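Side-chain contacts in pumilio homolog 23 (Arabidopsis thaliana, PDB 5WZJ), which binds RNA sequence-specifically through its pumilio repeats and probably regulates the translation and stability of target mRNAs: residues A[490-493]-A[494-498]; A[506-509]-A[510-514]; A[202-205]-A[206-209]. All coordinates share one frame; numbering follows the deposited sequence.

All three contacts are local, made by side chains a few residues apart in a chain of stacked helices. Interaction 2, and interaction 1 from Lys491 on, lie in Pumilio 8: the turn of 490-498 leads through helix 496-501 into helix 503-514, and Leu492 and Phe496 of the first pack on Cys512 of the second. Interaction 1 joins a buried apolar side to an exposed turn, whereas interaction 2 is mostly buried and carries the RNA-reading residues, with polar and aromatic chemistry aimed at two guanines. Interaction 3 lies on the opposite side of the chain's centre, about 50 Å from interaction 2 between centres; partly buried, it is helix packing by leucines, a methionine and a tyrosine.

Interaction 1 (A[490-493]-A[494-498]); sequences IKLR and GHFGE
Leu492 and Phe496 meet on the buried side of a pair of consecutive beta turns, type I from Ile490 to Arg493 and type II from Leu492 to His495, which link helix 482-490 to helix 496-501 in the helical stack of the pumilio fold. The tight part centres on the Phe496 ring. The apolar contact sets CB of Leu492 3.6 Å from CZ of Phe496, while the carbonyl O of Leu492 sits over one face of the ring. Phe496 has CG anti to its carbonyl carbon (chi1 -70°), which turns the ring back beneath the turn, where its CE2 also comes 3.7 Å from CA of Arg493. The ring also touches Cys512 of helix 503-514 and Ile524 of helix 518-530, so one large side chain spans the turn and two helices.

The outer side is looser. Arg493, bent at chi3, runs outward past Leu520 and Ala523; of its side chain, CG comes nearest the ring, 4.2 Å from Phe496 CE2. Gly494 has phi 87°, where a CB would clash with O of Arg493, so glycine fits. Its N, like that of Phe496, is bonded to the carboxylate of Glu527. His495, at the N-cap position, is partly exposed; its ring edge faces O of Leu492, the same atom that accepts the turn-closing hydrogen bond from His495 N at 3.0 Å, with an N-H...O angle of 140°.

Interaction 2 (A[506-509]-A[510-514]); sequences SFTV and EKCFD. With nucleotides of chain B.
Phe507, Glu510 and Lys511 extend from one side of helix 503-514 to meet the bases of G1 and G2 of chain B. The phenyl ring is sandwiched: C5 of G2 lies 3.5 Å above the centre of one face, while on the opposite face G1 is displaced toward the rim. With CG anti to its carbonyl carbon (chi1 -69°), Phe507 holds its ring outward between the two bases, a place that suits a flat, apolar group.

Glu510 and Ser506 approach G1 differently, at the edge of the base. OE1 of Glu510 receives two hydrogen bonds, from N1 of G1 at 2.9 Å and from N2 of G1 at 3.1 Å, while its OE2 is held by Tyr543 OH. The same OE1 comes obliquely to the Phe507 ring, 4.2 Å from its CD2. Ser506 OG accepts a further bond from N2 of G1 at 2.6 Å and is bonded to O of Thr503. Lys511, extended beyond CG, runs past O of Phe507 to where NZ donates a long hydrogen bond to O6 of G2 (3.3 Å); its stronger link is a salt bridge to Glu473, which also bonds Thr508 OG1. A leucine in place of Phe507 would probably lose the flat surface stacked between the bases and leave G1 and G2 without the ring that separates them. Val509 packs on Ile524 and Leu528 of helix 518-530, and Cys512 on Leu476 of helix 468-477.

Ser506 and Glu510 at the edge of G1 and Phe507 stacked on it match the base-recognition trio of a PUF repeat. Because a carboxylate oxygen accepts the N-H groups of both N1 and N2, and an adenine has neither, the pairing is consistent with selection of guanine at G1.

Interaction 3 (A[202-205]-A[206-209]); sequences PGML and TYLL
Met204 and Tyr207 touch at one turn's spacing on helix 202-213, lying side by side and pointing the same way. This is a Met-aromatic contact: SD of Met204 is 4.1 Å from CD2 of Tyr207 and approaches the ring obliquely, 68° off its normal, at 5.3 Å from the centroid. The bend at chi2 (69°) sets SD beside the ring, something a flexible, polarisable methionine does readily; the bend at chi3 turns only the terminal CE. Both residues also press on Cys132 of helix 121-137.

The backbone supplies the hydrogen bonds, four successive links of the alpha-helical kind. Thr206 N bonds O of Pro202 at 3.0 Å and Leu208 N bonds O of Met204 at 2.8 Å, with those of Tyr207 to Gly203 and Leu209 to Leu205 completing the set. Pro202, at the helix start, suits a position whose N need not donate within the helix. Among the polar side chains, Thr206 sends its OG1 to OE1 of Gln246, which tethers this partly exposed face to helix 244-254.

Apolar packing is left to the three leucines, each with CG anti to the backbone N, beside the carbonyl carbon. Leu205 and Leu209, one turn apart, both reach Met240, Leu205 also touches Cys159, and Leu208 lies on Leu155 and Leu156 of helix 146-160. The packing of helix 202-213 on helices 121-137 and 146-160 fits the right-handed superhelix of stacked pumilio repeats.

Interaction 1 (A[490-493]-A[494-498])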
ATOM      1  N   ILE A 490      29.218  18.116   5.949  1.00 21.33           N
ATOM      2  CA  ILE A 490      29.962  19.343   5.662  1.00 17.79           C
ATOM      3  C   ILE A 490      29.709  19.817   4.237  1.00 20.77           C
ATOM      4  O   ILE A 490      29.638  21.025   3.977  1.00 19.27           O
ATOM      5  CB  ILE A 490      31.465  19.133   5.951  1.00 20.83           C
ATOM      6  CG1 ILE A 490      31.676  19.085   7.463  1.00 18.90           C
ATOM      7  CG2 ILE A 490      32.323  20.251   5.323  1.00 18.42           C
ATOM      8  CD1 ILE A 490      33.052  18.588   7.901  1.00 21.16           C
ATOM      9  N   LYS A 491      29.529  18.892   3.295  1.00 18.22           N
ATOM     10  CA  LYS A 491      29.290  19.366   1.937  1.00 24.98           C
ATOM     11  C   LYS A 491      27.882  19.923   1.743  1.00 26.81           C
ATOM     12  O   LYS A 491      27.590  20.444   0.661  1.00 26.32           O
ATOM     13  CB  LYS A 491      29.585  18.247   0.935  1.00 18.12           C
ATOM     14  CG  LYS A 491      31.109  18.109   0.716  1.00 17.61           C
ATOM     15  CD  LYS A 491      31.463  17.112  -0.357  1.00 19.98           C
ATOM     16  CE  LYS A 491      31.412  15.687   0.174  1.00 15.78           C
ATOM     17  NZ  LYS A 491      32.088  14.766  -0.801  1.00 18.17           N
ATOM     18  N   LEU A 492      27.016  19.856   2.751  1.00 20.90           N
ATOM     19  CA  LEU A 492      25.734  20.549   2.688  1.00 23.45           C
ATOM     20  C   LEU A 492      25.800  21.970   3.234  1.00 25.96           C
ATOM     21  O   LEU A 492      24.796  22.692   3.149  1.00 24.47           O
ATOM     22  CB  LEU A 492      24.660  19.768   3.447  1.00 19.03           C
ATOM     23  CG  LEU A 492      24.272  18.403   2.872  1.00 21.21           C
ATOM     24  CD1 LEU A 492      23.256  17.720   3.769  1.00 19.52           C
ATOM     25  CD2 LEU A 492      23.700  18.551   1.467  1.00 24.16           C
ATOM     26  N   ARG A 493      26.947  22.384   3.782  1.00 21.68           N
ATOM     27  CA  ARG A 493      27.070  23.714   4.366  1.00 28.48           C
ATOM     28  C   ARG A 493      26.771  24.782   3.328  1.00 31.42           C
ATOM     29  O   ARG A 493      27.142  24.662   2.158  1.00 28.82           O
ATOM     30  CB  ARG A 493      28.470  23.932   4.941  1.00 30.12           C
ATOM     31  CG  ARG A 493      28.734  23.176   6.240  1.00 39.08           C
ATOM     32  CD  ARG A 493      29.991  23.678   6.958  1.00 40.89           C
ATOM     33  NE  ARG A 493      29.869  25.058   7.430  1.00 41.52           N
ATOM     34  CZ  ARG A 493      30.705  25.626   8.300  1.00 40.43           C
ATOM     35  NH1 ARG A 493      31.717  24.925   8.800  1.00 34.16           N
ATOM     36  NH2 ARG A 493      30.530  26.890   8.674  1.00 34.99           N
ATOM     37  N   GLY A 494      26.102  25.838   3.764  1.00 26.22           N
ATOM     38  CA  GLY A 494      25.626  26.851   2.851  1.00 26.19           C
ATOM     39  C   GLY A 494      24.275  26.557   2.247  1.00 30.18           C
ATOM     40  O   GLY A 494      23.720  27.422   1.557  1.00 27.60           O
ATOM     41  N   HIS A 495      23.712  25.374   2.492  1.00 27.00           N
ATOM     42  CA  HIS A 495      22.431  25.010   1.904  1.00 27.66           C
ATOM     43  C   HIS A 495      21.399  24.604   2.931  1.00 26.01           C
ATOM     44  O   HIS A 495      20.287  24.218   2.553  1.00 24.86           O
ATOM     45  CB  HIS A 495      22.612  23.879   0.880  1.00 26.12           C
ATOM     46  CG  HIS A 495      23.358  24.309  -0.338  1.00 32.21           C
ATOM     47  ND1 HIS A 495      24.730  24.233  -0.434  1.00 36.81           N
ATOM     48  CD2 HIS A 495      22.927  24.866  -1.494  1.00 33.01           C
ATOM     49  CE1 HIS A 495      25.115  24.710  -1.604  1.00 35.14           C
ATOM     50  NE2 HIS A 495      24.041  25.103  -2.266  1.00 37.79           N
ATOM     51  N   PHE A 496      21.732  24.665   4.216  1.00 24.75           N
ATOM     52  CA  PHE A 496      20.760  24.232   5.205  1.00 25.64           C
ATOM     53  C   PHE A 496      19.557  25.162   5.244  1.00 28.04           C
ATOM     54  O   PHE A 496      18.440  24.706   5.521  1.00 31.81           O
ATOM     55  CB  PHE A 496      21.424  24.121   6.577  1.00 21.78           C
ATOM     56  CG  PHE A 496      22.393  22.973   6.668  1.00 24.35           C
ATOM     57  CD1 PHE A 496      21.928  21.662   6.749  1.00 19.82           C
ATOM     58  CD2 PHE A 496      23.762  23.197   6.641  1.00 19.13           C
ATOM     59  CE1 PHE A 496      22.814  20.588   6.825  1.00 25.82           C
ATOM     60  CE2 PHE A 496      24.661  22.117   6.720  1.00 21.63           C
ATOM     61  CZ  PHE A 496      24.180  20.817   6.810  1.00 21.16           C
ATOM     62  N   GLY A 497      19.757  26.451   4.955  1.00 27.62           N
ATOM     63  CA  GLY A 497      18.630  27.374   4.931  1.00 25.45           C
ATOM     64  C   GLY A 497      17.609  27.002   3.869  1.00 26.40           C
ATOM     65  O   GLY A 497      16.415  26.875   4.152  1.00 31.24           O
ATOM     66  N   GLU A 498      18.079  26.792   2.635  1.00 27.37           N
ATOM     67  CA  GLU A 498      17.185  26.401   1.550  1.00 33.03           C
ATOM     68  C   GLU A 498      16.537  25.049   1.828  1.00 34.67           C
ATOM     69  O   GLU A 498      15.339  24.865   1.582  1.00 31.77           O
ATOM     70  CB  GLU A 498      17.953  26.376   0.230  1.00 39.48           C
ATOM     71  CG  GLU A 498      17.063  26.158  -0.977  1.00 51.94           C
ATOM     72  CD  GLU A 498      17.850  25.893  -2.246  1.00 58.41           C
ATOM     73  OE1 GLU A 498      19.069  26.185  -2.271  1.00 57.23           O
ATOM     74  OE2 GLU A 498      17.243  25.385  -3.215  1.00 61.87           O
TER

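Interaction 2 (A[506-509]-A[510-514])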
ATOM      1  N   SER A 506      13.508  19.535   5.209  1.00 32.34           N
ATOM      2  CA  SER A 506      13.533  19.952   6.604  1.00 34.31           C
ATOM      3  C   SER A 506      13.829  18.778   7.528  1.00 32.42           C
ATOM      4  O   SER A 506      14.527  18.941   8.537  1.00 28.62           O
ATOM      5  CB  SER A 506      12.213  20.623   6.986  1.00 31.48           C
ATOM      6  OG  SER A 506      11.139  19.695   7.072  1.00 31.72           O
ATOM      7  N   PHE A 507      13.307  17.587   7.201  1.00 27.13           N
ATOM      8  CA  PHE A 507      13.680  16.392   7.954  1.00 26.52           C
ATOM      9  C   PHE A 507      15.173  16.136   7.852  1.00 24.08           C
ATOM     10  O   PHE A 507      15.803  15.695   8.817  1.00 25.49           O
ATOM     11  CB  PHE A 507      12.925  15.161   7.445  1.00 29.32           C
ATOM     12  CG  PHE A 507      11.442  15.171   7.732  1.00 35.54           C
ATOM     13  CD1 PHE A 507      10.548  15.741   6.831  1.00 37.75           C
ATOM     14  CD2 PHE A 507      10.943  14.567   8.876  1.00 33.36           C
ATOM     15  CE1 PHE A 507       9.190  15.730   7.083  1.00 36.43           C
ATOM     16  CE2 PHE A 507       9.589  14.553   9.134  1.00 38.16           C
ATOM     17  CZ  PHE A 507       8.711  15.134   8.236  1.00 37.24           C
ATOM     18  N   THR A 508      15.750  16.379   6.673  1.00 21.94           N
ATOM     19  CA  THR A 508      17.178  16.160   6.489  1.00 25.08           C
ATOM     20  C   THR A 508      17.997  17.125   7.341  1.00 25.24           C
ATOM     21  O   THR A 508      19.017  16.732   7.921  1.00 20.56           O
ATOM     22  CB  THR A 508      17.535  16.285   5.006  1.00 27.52           C
ATOM     23  OG1 THR A 508      16.671  15.437   4.232  1.00 30.87           O
ATOM     24  CG2 THR A 508      18.989  15.888   4.765  1.00 25.63           C
ATOM     25  N   VAL A 509      17.564  18.386   7.444  1.00 29.61           N
ATOM     26  CA  VAL A 509      18.246  19.335   8.328  1.00 26.86           C
ATOM     27  C   VAL A 509      18.260  18.810   9.759  1.00 22.26           C
ATOM     28  O   VAL A 509      19.293  18.822  10.439  1.00 23.42           O
ATOM     29  CB  VAL A 509      17.581  20.721   8.248  1.00 28.20           C
ATOM     30  CG1 VAL A 509      18.202  21.664   9.275  1.00 22.98           C
ATOM     31  CG2 VAL A 509      17.713  21.292   6.844  1.00 24.79           C
ATOM     32  N   GLU A 510      17.105  18.339  10.227  1.00 20.78           N
ATOM     33  CA  GLU A 510      16.980  17.760  11.562  1.00 23.59           C
ATOM     34  C   GLU A 510      17.964  16.623  11.782  1.00 24.95           C
ATOM     35  O   GLU A 510      18.573  16.512  12.850  1.00 22.73           O
ATOM     36  CB  GLU A 510      15.578  17.203  11.747  1.00 31.69           C
ATOM     37  CG  GLU A 510      14.598  18.031  12.484  1.00 52.03           C
ATOM     38  CD  GLU A 510      13.246  17.368  12.439  1.00 59.01           C
ATOM     39  OE1 GLU A 510      12.550  17.512  11.403  1.00 49.67           O
ATOM     40  OE2 GLU A 510      12.917  16.650  13.411  1.00 63.96           O
ATOM     41  N   LYS A 511      18.047  15.706  10.820  1.00 21.56           N
ATOM     42  CA  LYS A 511      18.852  14.513  11.030  1.00 24.85           C
ATOM     43  C   LYS A 511      20.337  14.807  10.865  1.00 23.63           C
ATOM     44  O   LYS A 511      21.163  14.181  11.536  1.00 23.07           O
ATOM     45  CB  LYS A 511      18.364  13.401  10.096  1.00 29.35           C
ATOM     46  CG  LYS A 511      16.879  13.122  10.343  1.00 34.00           C
ATOM     47  CD  LYS A 511      16.354  11.885   9.663  1.00 44.90           C
ATOM     48  CE  LYS A 511      14.853  11.725   9.938  1.00 49.33           C
ATOM     49  NZ  LYS A 511      14.258  10.563   9.220  1.00 47.60           N
ATOM     50  N   CYS A 512      20.691  15.766  10.010  1.00 19.45           N
ATOM     51  CA  CYS A 512      22.061  16.271  10.011  1.00 16.18           C
ATOM     52  C   CYS A 512      22.403  16.892  11.354  1.00 22.01           C
ATOM     53  O   CYS A 512      23.442  16.579  11.952  1.00 19.74           O
ATOM     54  CB  CYS A 512      22.258  17.300   8.899  1.00 17.17           C
ATOM     55  SG  CYS A 512      22.297  16.605   7.235  1.00 23.65           S
ATOM     56  N   PHE A 513      21.535  17.786  11.837  1.00 21.31           N
ATOM     57  CA  PHE A 513      21.774  18.448  13.116  1.00 22.80           C
ATOM     58  C   PHE A 513      22.011  17.427  14.221  1.00 27.65           C
ATOM     59  O   PHE A 513      22.975  17.534  14.992  1.00 25.35           O
ATOM     60  CB  PHE A 513      20.588  19.362  13.450  1.00 19.43           C
ATOM     61  CG  PHE A 513      20.811  20.242  14.649  1.00 20.35           C
ATOM     62  CD1 PHE A 513      20.515  19.784  15.927  1.00 25.25           C
ATOM     63  CD2 PHE A 513      21.309  21.528  14.498  1.00 18.63           C
ATOM     64  CE1 PHE A 513      20.709  20.596  17.037  1.00 24.55           C
ATOM     65  CE2 PHE A 513      21.504  22.347  15.601  1.00 21.25           C
ATOM     66  CZ  PHE A 513      21.203  21.878  16.873  1.00 23.12           C
ATOM     67  N   ASP A 514      21.158  16.403  14.285  1.00 24.11           N
ATOM     68  CA  ASP A 514      21.288  15.393  15.332  1.00 28.23           C
ATOM     69  C   ASP A 514      22.609  14.639  15.247  1.00 33.09           C
ATOM     70  O   ASP A 514      23.153  14.229  16.277  1.00 30.67           O
ATOM     71  CB  ASP A 514      20.119  14.409  15.262  1.00 29.60           C
ATOM     72  CG  ASP A 514      18.842  14.981  15.867  1.00 37.43           C
ATOM     73  OD1 ASP A 514      18.912  16.034  16.542  1.00 36.87           O
ATOM     74  OD2 ASP A 514      17.773  14.374  15.676  1.00 38.67           O
TER
ATOM     75  P     G B   2       3.092  14.871   5.801  1.00 60.20           P
ATOM     76  OP1   G B   2       1.880  14.729   4.956  1.00 66.38           O
ATOM     77  OP2   G B   2       3.249  14.046   7.024  1.00 58.25           O
ATOM     78  O5'   G B   2       4.330  14.571   4.842  1.00 60.45           O
ATOM     79  C5'   G B   2       4.737  15.512   3.859  1.00 46.58           C
ATOM     80  C4'   G B   2       5.949  15.017   3.107  1.00 42.17           C
ATOM     81  O4'   G B   2       7.094  14.952   3.986  1.00 42.54           O
ATOM     82  C3'   G B   2       5.836  13.618   2.523  1.00 41.40           C
ATOM     83  O3'   G B   2       5.193  13.670   1.259  1.00 45.85           O
ATOM     84  C2'   G B   2       7.291  13.137   2.441  1.00 38.44           C
ATOM     85  O2'   G B   2       7.860  13.465   1.179  1.00 32.98           O
ATOM     86  C1'   G B   2       7.989  13.970   3.532  1.00 35.49           C
ATOM     87  N9    G B   2       8.495  13.191   4.679  1.00 35.77           N
ATOM     88  C8    G B   2       7.840  12.558   5.716  1.00 34.34           C
ATOM     89  N7    G B   2       8.661  11.977   6.562  1.00 31.42           N
ATOM     90  C5    G B   2       9.930  12.249   6.048  1.00 32.17           C
ATOM     91  C6    G B   2      11.231  11.893   6.504  1.00 27.17           C
ATOM     92  O6    G B   2      11.540  11.232   7.496  1.00 27.01           O
ATOM     93  N1    G B   2      12.232  12.383   5.666  1.00 19.70           N
ATOM     94  C2    G B   2      12.020  13.116   4.528  1.00 24.36           C
ATOM     95  N2    G B   2      13.103  13.506   3.850  1.00 19.02           N
ATOM     96  N3    G B   2      10.818  13.464   4.091  1.00 29.66           N
ATOM     97  C4    G B   2       9.837  12.996   4.895  1.00 30.03           C
ATOM     98  O5'   G B   1       2.026  16.588   9.756  1.00 67.28           O
ATOM     99  C5'   G B   1       1.790  17.637   8.827  1.00 70.41           C
ATOM    100  C4'   G B   1       3.041  17.996   8.060  1.00 74.23           C
ATOM    101  O4'   G B   1       4.002  18.623   8.952  1.00 76.57           O
ATOM    102  C3'   G B   1       3.805  16.831   7.435  1.00 69.37           C
ATOM    103  O3'   G B   1       3.260  16.428   6.183  1.00 64.23           O
ATOM    104  C2'   G B   1       5.226  17.381   7.330  1.00 66.93           C
ATOM    105  O2'   G B   1       5.359  18.214   6.189  1.00 58.45           O
ATOM    106  C1'   G B   1       5.316  18.261   8.584  1.00 71.76           C
ATOM    107  N9    G B   1       5.951  17.554   9.715  1.00 68.02           N
ATOM    108  C8    G B   1       5.346  16.720  10.632  1.00 69.64           C
ATOM    109  N7    G B   1       6.174  16.228  11.516  1.00 68.55           N
ATOM    110  C5    G B   1       7.407  16.770  11.159  1.00 67.47           C
ATOM    111  C6    G B   1       8.690  16.599  11.748  1.00 62.32           C
ATOM    112  O6    G B   1       8.993  15.914  12.736  1.00 59.68           O
ATOM    113  N1    G B   1       9.668  17.328  11.065  1.00 55.10           N
ATOM    114  C2    G B   1       9.448  18.118   9.959  1.00 49.66           C
ATOM    115  N2    G B   1      10.528  18.733   9.445  1.00 39.71           N
ATOM    116  N3    G B   1       8.253  18.285   9.399  1.00 57.56           N
ATOM    117  C4    G B   1       7.288  17.588  10.047  1.00 63.69           C
TER

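Interaction 3 (A[202-205]-A[206-209])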
ATOM      1  N   PRO A 202     -17.410 -13.443  12.681  1.00 24.10           N
ATOM      2  CA  PRO A 202     -16.551 -14.460  12.045  1.00 23.77           C
ATOM      3  C   PRO A 202     -17.333 -15.534  11.317  1.00 21.70           C
ATOM      4  O   PRO A 202     -16.961 -15.915  10.200  1.00 15.50           O
ATOM      5  CB  PRO A 202     -15.755 -15.040  13.232  1.00 29.03           C
ATOM      6  CG  PRO A 202     -15.736 -13.946  14.245  1.00 30.36           C
ATOM      7  CD  PRO A 202     -17.102 -13.275  14.113  1.00 28.49           C
ATOM      8  N   GLY A 203     -18.420 -16.027  11.912  1.00 17.05           N
ATOM      9  CA  GLY A 203     -19.222 -17.035  11.241  1.00 21.60           C
ATOM     10  C   GLY A 203     -19.881 -16.520   9.970  1.00 24.09           C
ATOM     11  O   GLY A 203     -20.067 -17.274   9.012  1.00 14.75           O
ATOM     12  N   MET A 204     -20.257 -15.239   9.948  1.00 22.77           N
ATOM     13  CA  MET A 204     -20.876 -14.681   8.749  1.00 19.73           C
ATOM     14  C   MET A 204     -19.847 -14.503   7.634  1.00 13.37           C
ATOM     15  O   MET A 204     -20.135 -14.793   6.468  1.00 17.32           O
ATOM     16  CB  MET A 204     -21.555 -13.353   9.078  1.00 20.10           C
ATOM     17  CG  MET A 204     -22.509 -12.860   7.991  1.00 16.66           C
ATOM     18  SD  MET A 204     -23.996 -13.888   7.862  1.00 22.72           S
ATOM     19  CE  MET A 204     -24.528 -13.906   9.579  1.00 22.01           C
ATOM     20  N   LEU A 205     -18.648 -14.019   7.973  1.00 14.36           N
ATOM     21  CA  LEU A 205     -17.582 -13.914   6.977  1.00 16.57           C
ATOM     22  C   LEU A 205     -17.292 -15.276   6.351  1.00 22.07           C
ATOM     23  O   LEU A 205     -17.236 -15.411   5.120  1.00 18.21           O
ATOM     24  CB  LEU A 205     -16.321 -13.331   7.613  1.00 12.05           C
ATOM     25  CG  LEU A 205     -15.096 -13.177   6.700  1.00 13.11           C
ATOM     26  CD1 LEU A 205     -15.401 -12.231   5.536  1.00 14.83           C
ATOM     27  CD2 LEU A 205     -13.891 -12.669   7.475  1.00 19.22           C
ATOM     28  N   THR A 206     -17.142 -16.305   7.192  1.00 20.41           N
ATOM     29  CA  THR A 206     -16.868 -17.656   6.694  1.00 11.50           C
ATOM     30  C   THR A 206     -17.996 -18.144   5.797  1.00 13.14           C
ATOM     31  O   THR A 206     -17.755 -18.676   4.707  1.00 14.69           O
ATOM     32  CB  THR A 206     -16.656 -18.608   7.880  1.00 15.50           C
ATOM     33  OG1 THR A 206     -15.503 -18.179   8.622  1.00 16.05           O
ATOM     34  CG2 THR A 206     -16.450 -20.053   7.400  1.00 18.01           C
ATOM     35  N   TYR A 207     -19.241 -17.942   6.234  1.00 17.30           N
ATOM     36  CA  TYR A 207     -20.398 -18.383   5.465  1.00 16.19           C
ATOM     37  C   TYR A 207     -20.469 -17.675   4.119  1.00 20.99           C
ATOM     38  O   TYR A 207     -20.692 -18.313   3.083  1.00 16.19           O
ATOM     39  CB  TYR A 207     -21.670 -18.128   6.280  1.00 17.76           C
ATOM     40  CG  TYR A 207     -22.973 -18.170   5.506  1.00 20.54           C
ATOM     41  CD1 TYR A 207     -23.494 -19.379   5.052  1.00 22.79           C
ATOM     42  CD2 TYR A 207     -23.713 -17.004   5.271  1.00 17.41           C
ATOM     43  CE1 TYR A 207     -24.705 -19.426   4.352  1.00 24.94           C
ATOM     44  CE2 TYR A 207     -24.925 -17.035   4.566  1.00 16.21           C
ATOM     45  CZ  TYR A 207     -25.414 -18.257   4.116  1.00 25.84           C
ATOM     46  OH  TYR A 207     -26.614 -18.325   3.439  1.00 19.71           O
ATOM     47  N   LEU A 208     -20.296 -16.346   4.116  1.00 17.79           N
ATOM     48  CA  LEU A 208     -20.352 -15.597   2.862  1.00 13.52           C
ATOM     49  C   LEU A 208     -19.250 -16.054   1.913  1.00 13.18           C
ATOM     50  O   LEU A 208     -19.511 -16.385   0.750  1.00 12.65           O
ATOM     51  CB  LEU A 208     -20.239 -14.092   3.141  1.00 14.23           C
ATOM     52  CG  LEU A 208     -20.016 -13.211   1.908  1.00 14.70           C
ATOM     53  CD1 LEU A 208     -21.191 -13.349   0.906  1.00 13.14           C
ATOM     54  CD2 LEU A 208     -19.826 -11.750   2.346  1.00 12.68           C
ATOM     55  N   LEU A 209     -18.010 -16.106   2.409  1.00 16.00           N
ATOM     56  CA  LEU A 209     -16.881 -16.471   1.560  1.00 13.50           C
ATOM     57  C   LEU A 209     -17.012 -17.897   1.033  1.00 18.53           C
ATOM     58  O   LEU A 209     -16.729 -18.153  -0.140  1.00 16.35           O
ATOM     59  CB  LEU A 209     -15.557 -16.288   2.318  1.00 15.46           C
ATOM     60  CG  LEU A 209     -14.269 -16.637   1.547  1.00 16.45           C
ATOM     61  CD1 LEU A 209     -14.215 -15.884   0.229  1.00 15.77           C
ATOM     62  CD2 LEU A 209     -12.991 -16.363   2.379  1.00 14.17           C
TER